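N-ACETYLMURAMOYL-L-ALANINE AMIDASE CwlV (Paenibacillus polymyxa, PDB 1JWQ) is the catalytic domain of a zinc-binding hydrolase that probably cleaves the amide bond between N-acetylmuramoyl and L-alanine in bacterial cell-wall peptidoglycan. Local coordinates at residues 77-82 / 141-146. Residues are numbered along the deposited sequence; the frame is centred on the assembly and turned at random.
Sequences VSIHAN and LEVGYL. With ZN (zinc ion), chain B.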
ATOM      1  N   VAL A  77      -0.444  -0.828  -6.650  1.00  9.55           N
ATOM      2  CA  VAL A  77      -0.626  -0.289  -5.312  1.00  9.06           C
ATOM      3  C   VAL A  77       0.602  -0.607  -4.479  1.00  7.40           C
ATOM      4  O   VAL A  77       0.953  -1.773  -4.298  1.00  9.05           O
ATOM      5  CB  VAL A  77      -1.854  -0.899  -4.601  1.00  8.03           C
ATOM      6  CG1 VAL A  77      -1.988  -0.312  -3.197  1.00 10.67           C
ATOM      7  CG2 VAL A  77      -3.121  -0.625  -5.408  1.00  9.32           C
ATOM      8  N   SER A  78       1.258   0.435  -3.986  1.00  8.41           N
ATOM      9  CA  SER A  78       2.431   0.252  -3.146  1.00  6.91           C
ATOM     10  C   SER A  78       1.977   0.527  -1.717  1.00  8.50           C
ATOM     11  O   SER A  78       1.344   1.547  -1.448  1.00  9.92           O
ATOM     12  CB  SER A  78       3.544   1.215  -3.556  1.00  7.92           C
ATOM     13  OG  SER A  78       4.740   0.906  -2.861  1.00  8.68           O
ATOM     14  N   ILE A  79       2.278  -0.401  -0.814  1.00  8.28           N
ATOM     15  CA  ILE A  79       1.876  -0.277   0.578  1.00  9.37           C
ATOM     16  C   ILE A  79       3.061   0.077   1.467  1.00  8.33           C
ATOM     17  O   ILE A  79       4.100  -0.581   1.439  1.00 10.45           O
ATOM     18  CB  ILE A  79       1.222  -1.581   1.077  1.00  9.52           C
ATOM     19  CG1 ILE A  79      -0.008  -1.902   0.220  1.00 11.30           C
ATOM     20  CG2 ILE A  79       0.816  -1.428   2.534  1.00 11.57           C
ATOM     21  CD1 ILE A  79      -0.703  -3.209   0.600  1.00 11.15           C
ATOM     22  N   HIS A  80       2.882   1.135   2.247  1.00  9.46           N
ATOM     23  CA  HIS A  80       3.921   1.642   3.130  1.00  9.42           C
ATOM     24  C   HIS A  80       3.364   2.076   4.481  1.00  9.94           C
ATOM     25  O   HIS A  80       2.153   2.113   4.691  1.00 10.36           O
ATOM     26  CB  HIS A  80       4.594   2.855   2.478  1.00  8.41           C
ATOM     27  CG  HIS A  80       5.445   2.517   1.295  1.00  9.48           C
ATOM     28  ND1 HIS A  80       6.820   2.483   1.355  1.00  9.43           N
ATOM     29  CD2 HIS A  80       5.115   2.204   0.019  1.00  6.20           C
ATOM     30  CE1 HIS A  80       7.304   2.167   0.169  1.00 10.07           C
ATOM     31  NE2 HIS A  80       6.291   1.991  -0.661  1.00  8.83           N
ATOM     32  N   ALA A  81       4.278   2.394   5.392  1.00 11.35           N
ATOM     33  CA  ALA A  81       3.943   2.893   6.721  1.00 12.15           C
ATOM     34  C   ALA A  81       4.818   4.140   6.818  1.00 14.48           C
ATOM     35  O   ALA A  81       5.964   4.136   6.357  1.00 14.00           O
ATOM     36  CB  ALA A  81       4.315   1.884   7.798  1.00 14.91           C
ATOM     37  N   ASN A  82       4.274   5.194   7.415  1.00 13.72           N
ATOM     38  CA  ASN A  82       4.950   6.482   7.515  1.00 13.16           C
ATOM     39  C   ASN A  82       5.808   6.693   8.762  1.00 13.21           C
ATOM     40  O   ASN A  82       5.772   5.907   9.709  1.00 11.67           O
ATOM     41  CB  ASN A  82       3.884   7.581   7.438  1.00 14.00           C
ATOM     42  CG  ASN A  82       4.292   8.744   6.559  1.00 15.26           C
ATOM     43  OD1 ASN A  82       3.435   9.460   6.036  1.00 20.35           O
ATOM     44  ND2 ASN A  82       5.590   8.948   6.398  1.00 15.62           N
ATOM     45  N   LEU A 141       0.234   3.970  -0.687  1.00  8.70           N
ATOM     46  CA  LEU A 141      -0.500   4.180   0.543  1.00  9.42           C
ATOM     47  C   LEU A 141       0.417   4.209   1.752  1.00  8.97           C
ATOM     48  O   LEU A 141       1.239   3.320   1.931  1.00 10.43           O
ATOM     49  CB  LEU A 141      -1.534   3.062   0.721  1.00  9.68           C
ATOM     50  CG  LEU A 141      -2.396   2.717  -0.499  1.00  9.50           C
ATOM     51  CD1 LEU A 141      -3.323   1.558  -0.139  1.00  9.15           C
ATOM     52  CD2 LEU A 141      -3.201   3.933  -0.940  1.00 10.11           C
ATOM     53  N   GLU A 142       0.293   5.258   2.555  1.00  9.17           N
ATOM     54  CA  GLU A 142       1.059   5.370   3.792  1.00 11.02           C
ATOM     55  C   GLU A 142      -0.055   5.136   4.804  1.00 10.65           C
ATOM     56  O   GLU A 142      -0.794   6.052   5.159  1.00 11.35           O
ATOM     57  CB  GLU A 142       1.661   6.769   3.928  1.00 11.23           C
ATOM     58  CG  GLU A 142       2.874   7.002   3.027  1.00 13.13           C
ATOM     59  CD  GLU A 142       4.092   6.201   3.460  1.00 17.20           C
ATOM     60  OE1 GLU A 142       5.111   6.216   2.732  1.00 18.93           O
ATOM     61  OE2 GLU A 142       4.037   5.562   4.531  1.00 18.10           O
ATOM     62  N   VAL A 143      -0.182   3.888   5.242  1.00 10.50           N
ATOM     63  CA  VAL A 143      -1.254   3.490   6.146  1.00 10.67           C
ATOM     64  C   VAL A 143      -1.351   4.243   7.463  1.00 11.57           C
ATOM     65  O   VAL A 143      -2.441   4.628   7.874  1.00 11.55           O
ATOM     66  CB  VAL A 143      -1.183   1.979   6.441  1.00 10.95           C
ATOM     67  CG1 VAL A 143      -2.401   1.548   7.247  1.00 11.38           C
ATOM     68  CG2 VAL A 143      -1.117   1.202   5.126  1.00 11.71           C
ATOM     69  N   GLY A 144      -0.215   4.440   8.117  1.00 11.01           N
ATOM     70  CA  GLY A 144      -0.197   5.144   9.386  1.00 11.00           C
ATOM     71  C   GLY A 144       1.237   5.439   9.770  1.00 10.95           C
ATOM     72  O   GLY A 144       2.159   5.046   9.053  1.00 11.75           O
ATOM     73  N   TYR A 145       1.434   6.115  10.898  1.00 10.28           N
ATOM     74  CA  TYR A 145       2.779   6.472  11.355  1.00 11.15           C
ATOM     75  C   TYR A 145       3.352   5.525  12.394  1.00 12.20           C
ATOM     76  O   TYR A 145       2.763   5.316  13.451  1.00 12.36           O
ATOM     77  CB  TYR A 145       2.776   7.899  11.919  1.00 11.74           C
ATOM     78  CG  TYR A 145       2.732   8.954  10.847  1.00 11.79           C
ATOM     79  CD1 TYR A 145       3.873   9.681  10.513  1.00 11.39           C
ATOM     80  CD2 TYR A 145       1.558   9.194  10.131  1.00 12.57           C
ATOM     81  CE1 TYR A 145       3.851  10.625   9.486  1.00 11.71           C
ATOM     82  CE2 TYR A 145       1.523  10.127   9.102  1.00 12.65           C
ATOM     83  CZ  TYR A 145       2.670  10.839   8.785  1.00 12.89           C
ATOM     84  OH  TYR A 145       2.627  11.761   7.766  1.00 13.89           O
ATOM     85  N   LEU A 146       4.517   4.962  12.083  1.00 12.46           N
ATOM     86  CA  LEU A 146       5.195   4.044  12.984  1.00 14.29           C
ATOM     87  C   LEU A 146       5.971   4.823  14.038  1.00 13.47           C
ATOM     88  O   LEU A 146       6.506   4.242  14.979  1.00 14.01           O
ATOM     89  CB  LEU A 146       6.163   3.156  12.201  1.00 14.03           C
ATOM     90  CG  LEU A 146       5.502   2.254  11.157  1.00 16.17           C
ATOM     91  CD1 LEU A 146       6.561   1.413  10.456  1.00 16.39           C
ATOM     92  CD2 LEU A 146       4.480   1.356  11.845  1.00 17.49           C
TER
HETATM   93 ZN    ZN B1001       8.037   3.215   3.002  1.00 16.91          ZN
HETATM   94  O   HOH W   1       7.231   4.881   3.816  1.00 13.11           O
HETATM   95  O   HOH W   2       9.006   4.762   1.679  1.00 15.64           O
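H80 and E142 pair across neighbouring parallel strands in the middle of the six-stranded mixed sheet of an open alpha-beta-alpha domain. The backbone ladder fixes the pairing: S78 O accepts from L141 N at 2.8 Å, L141 O from H80 N, and H80 O from V143 N. A beta bulge follows. H80 pairs with E142 but N82 with Y145, so the strand 141-145 fits V143 and G144 opposite A81; N82 N then bonds to G144 O at 2.7 Å, and L146 N to N82 O.

The H80 side chain leaves this ladder for the metal. Its CB lies 3.4 Å from E142 OE1 and also against L141 O, and chi1 of -70° sets CG beside the backbone N, swinging the ring toward the zinc. ND1, flanked there by CG and CE1, binds the zinc ion at 2.2 Å, with H10 and E26 as further protein ligands. Across the ring, NE2 makes a weak, bent bond (125° at the hydrogen) to S78 OG, in the ring plane at 2.9 Å; D7 is that hydroxyl's stronger partner, consistent with S78 as a second-shell partner of the histidine.

Beyond the bulge, N82 CB stands 3.5 Å from the centroid of the Y145 ring, 5° off its normal, a CH-pi contact over the face. Y145 OH is hydrogen-bonded to E93 OE2. With an alanine here, N82 CB would probably lose the ring face beneath it and E93 a hydroxyl partner.

E142 OE1 and A81 O share one zinc-bound water, which donates to them at 2.7 Å and 2.9 Å respectively.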